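Local coordinates for protein kinase domain-containing protein (PDB 6Z3U) that probably phosphorylates serine and threonine residues, including those of the RNA polymerase II C-terminal repeats, as the cyclin-dependent kinase subunit of the CAK complex, at residues Ile290-Phe295 and Arg348-Val352. Residues are numbered along the deposited sequence; the frame is centred on the assembly and turned at random.
Sequences IIRSPF and RFGAV
Phe349, in segment 348-352, reaches past Ile290 and Ile291 to the ring of Phe295. Its CB lies beside the CD1 and CG2 methyls of Ile290. CG stands anti to the carbonyl carbon (chi1 -57°), which carries the ring past the two isoleucines toward Phe295. The edge of the ring faces Ile290, where CD1 of Phe349 lies beside CB and meets CG2 of Ile290 at 3.9 Å; CE1 meets CG2 of Ile291 obliquely at 3.7 Å. At the far end CZ points into one face of Phe295, 3.6 Å from CE1 of that ring, and CE2 lies beside CZ of Phe295. This is a T-shaped pair, with centroids 5.1 Å apart and planes at 87°, Phe349 giving the edge and Phe295 the face.

Arg348 runs alongside with an extended chain. Its NH1 lies 3.6 Å from the CD1 methyl of Ile291, while NH2 comes to the edge of the Phe295 ring, in its plane. The same NH2 donates to a water 3.0 Å away; that water also lies close to the backbone O of Phe295, but too close to be trusted, so a bridge is doubtful. A leucine in place of Phe295 would probably leave the edge of Phe349 without an aromatic face to point into. At the other end, CD1 of Ile290 packs against CG2 of Val352 at 3.7 Å.

The contact lies in the mainly helical C-lobe of the kinase, away from the ATP site. Here the end of helix 276-291 and the loop after it meet the turn joining helices 342-349 and 353-363; Phe349 also touches Ala287 of the first helix and Val357 and Leu360 of the last.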
# COMPACT_ATOMS: atom_id res chain seq x y z
N ILE B 290 -14.65 -23.67 -16.05
CA ILE B 290 -14.93 -25.04 -16.46
C ILE B 290 -16.34 -25.15 -17.04
O ILE B 290 -16.55 -25.82 -18.06
CB ILE B 290 -14.73 -26.00 -15.28
CG1 ILE B 290 -13.25 -26.06 -14.89
CG2 ILE B 290 -15.25 -27.38 -15.64
CD1 ILE B 290 -12.98 -26.76 -13.58
N ILE B 291 -17.32 -24.51 -16.40
CA ILE B 291 -18.70 -24.57 -16.87
C ILE B 291 -19.10 -23.36 -17.70
O ILE B 291 -20.25 -23.28 -18.16
CB ILE B 291 -19.68 -24.76 -15.70
CG1 ILE B 291 -19.62 -23.57 -14.74
CG2 ILE B 291 -19.34 -26.03 -14.94
CD1 ILE B 291 -20.81 -23.50 -13.80
N ARG B 292 -18.20 -22.39 -17.89
CA ARG B 292 -18.47 -21.20 -18.69
C ARG B 292 -19.74 -20.49 -18.22
O ARG B 292 -20.50 -19.93 -19.02
CB ARG B 292 -18.56 -21.53 -20.18
CG ARG B 292 -17.21 -21.64 -20.85
CD ARG B 292 -17.31 -21.75 -22.36
NE ARG B 292 -17.12 -20.46 -23.03
CZ ARG B 292 -16.72 -20.32 -24.29
NH1 ARG B 292 -16.58 -19.11 -24.81
NH2 ARG B 292 -16.46 -21.39 -25.04
N SER B 293 -19.98 -20.51 -16.91
CA SER B 293 -21.04 -19.73 -16.30
C SER B 293 -20.73 -19.61 -14.81
O SER B 293 -20.02 -20.46 -14.25
CB SER B 293 -22.41 -20.38 -16.51
OG SER B 293 -22.64 -21.40 -15.56
N PRO B 294 -21.23 -18.58 -14.14
CA PRO B 294 -20.94 -18.42 -12.71
C PRO B 294 -21.41 -19.64 -11.92
O PRO B 294 -22.50 -20.16 -12.14
CB PRO B 294 -21.72 -17.16 -12.32
CG PRO B 294 -21.97 -16.44 -13.61
CD PRO B 294 -22.10 -17.50 -14.65
N PHE B 295 -20.55 -20.10 -11.01
CA PHE B 295 -20.88 -21.29 -10.23
C PHE B 295 -22.06 -21.02 -9.30
O PHE B 295 -23.08 -21.72 -9.35
CB PHE B 295 -19.66 -21.75 -9.43
CG PHE B 295 -19.85 -23.04 -8.69
CD1 PHE B 295 -20.82 -23.95 -9.07
CD2 PHE B 295 -19.07 -23.34 -7.59
CE1 PHE B 295 -21.00 -25.13 -8.38
CE2 PHE B 295 -19.24 -24.52 -6.89
CZ PHE B 295 -20.21 -25.42 -7.29
N ARG B 348 -19.50 -32.61 -12.61
CA ARG B 348 -19.73 -31.32 -13.26
C ARG B 348 -18.43 -30.67 -13.73
O ARG B 348 -18.40 -30.06 -14.80
CB ARG B 348 -20.47 -30.38 -12.30
CG ARG B 348 -21.06 -29.15 -12.95
CD ARG B 348 -21.80 -28.29 -11.93
NE ARG B 348 -22.46 -27.14 -12.55
CZ ARG B 348 -23.14 -26.22 -11.87
NH1 ARG B 348 -23.70 -25.20 -12.52
NH2 ARG B 348 -23.26 -26.31 -10.56
N PHE B 349 -17.35 -30.80 -12.96
CA PHE B 349 -16.10 -30.12 -13.25
C PHE B 349 -15.02 -31.09 -13.75
O PHE B 349 -13.84 -30.74 -13.77
CB PHE B 349 -15.60 -29.37 -12.02
CG PHE B 349 -16.59 -28.37 -11.48
CD1 PHE B 349 -16.77 -27.15 -12.10
CD2 PHE B 349 -17.33 -28.65 -10.34
CE1 PHE B 349 -17.68 -26.23 -11.60
CE2 PHE B 349 -18.24 -27.73 -9.84
CZ PHE B 349 -18.41 -26.52 -10.47
N GLY B 350 -15.42 -32.29 -14.16
CA GLY B 350 -14.45 -33.30 -14.58
C GLY B 350 -13.65 -32.93 -15.81
O GLY B 350 -12.72 -33.67 -16.17
N ALA B 351 -13.97 -31.81 -16.47
CA ALA B 351 -13.24 -31.44 -17.68
C ALA B 351 -11.75 -31.29 -17.42
O ALA B 351 -10.94 -31.55 -18.32
CB ALA B 351 -13.82 -30.14 -18.25
N VAL B 352 -11.36 -30.86 -16.22
CA VAL B 352 -9.96 -30.67 -15.89
C VAL B 352 -9.32 -31.92 -15.28
O VAL B 352 -8.13 -31.90 -14.95
CB VAL B 352 -9.77 -29.48 -14.91
CG1 VAL B 352 -10.12 -28.18 -15.60
CG2 VAL B 352 -10.62 -29.67 -13.66
O HOH W 1 -24.44 -23.60 -10.09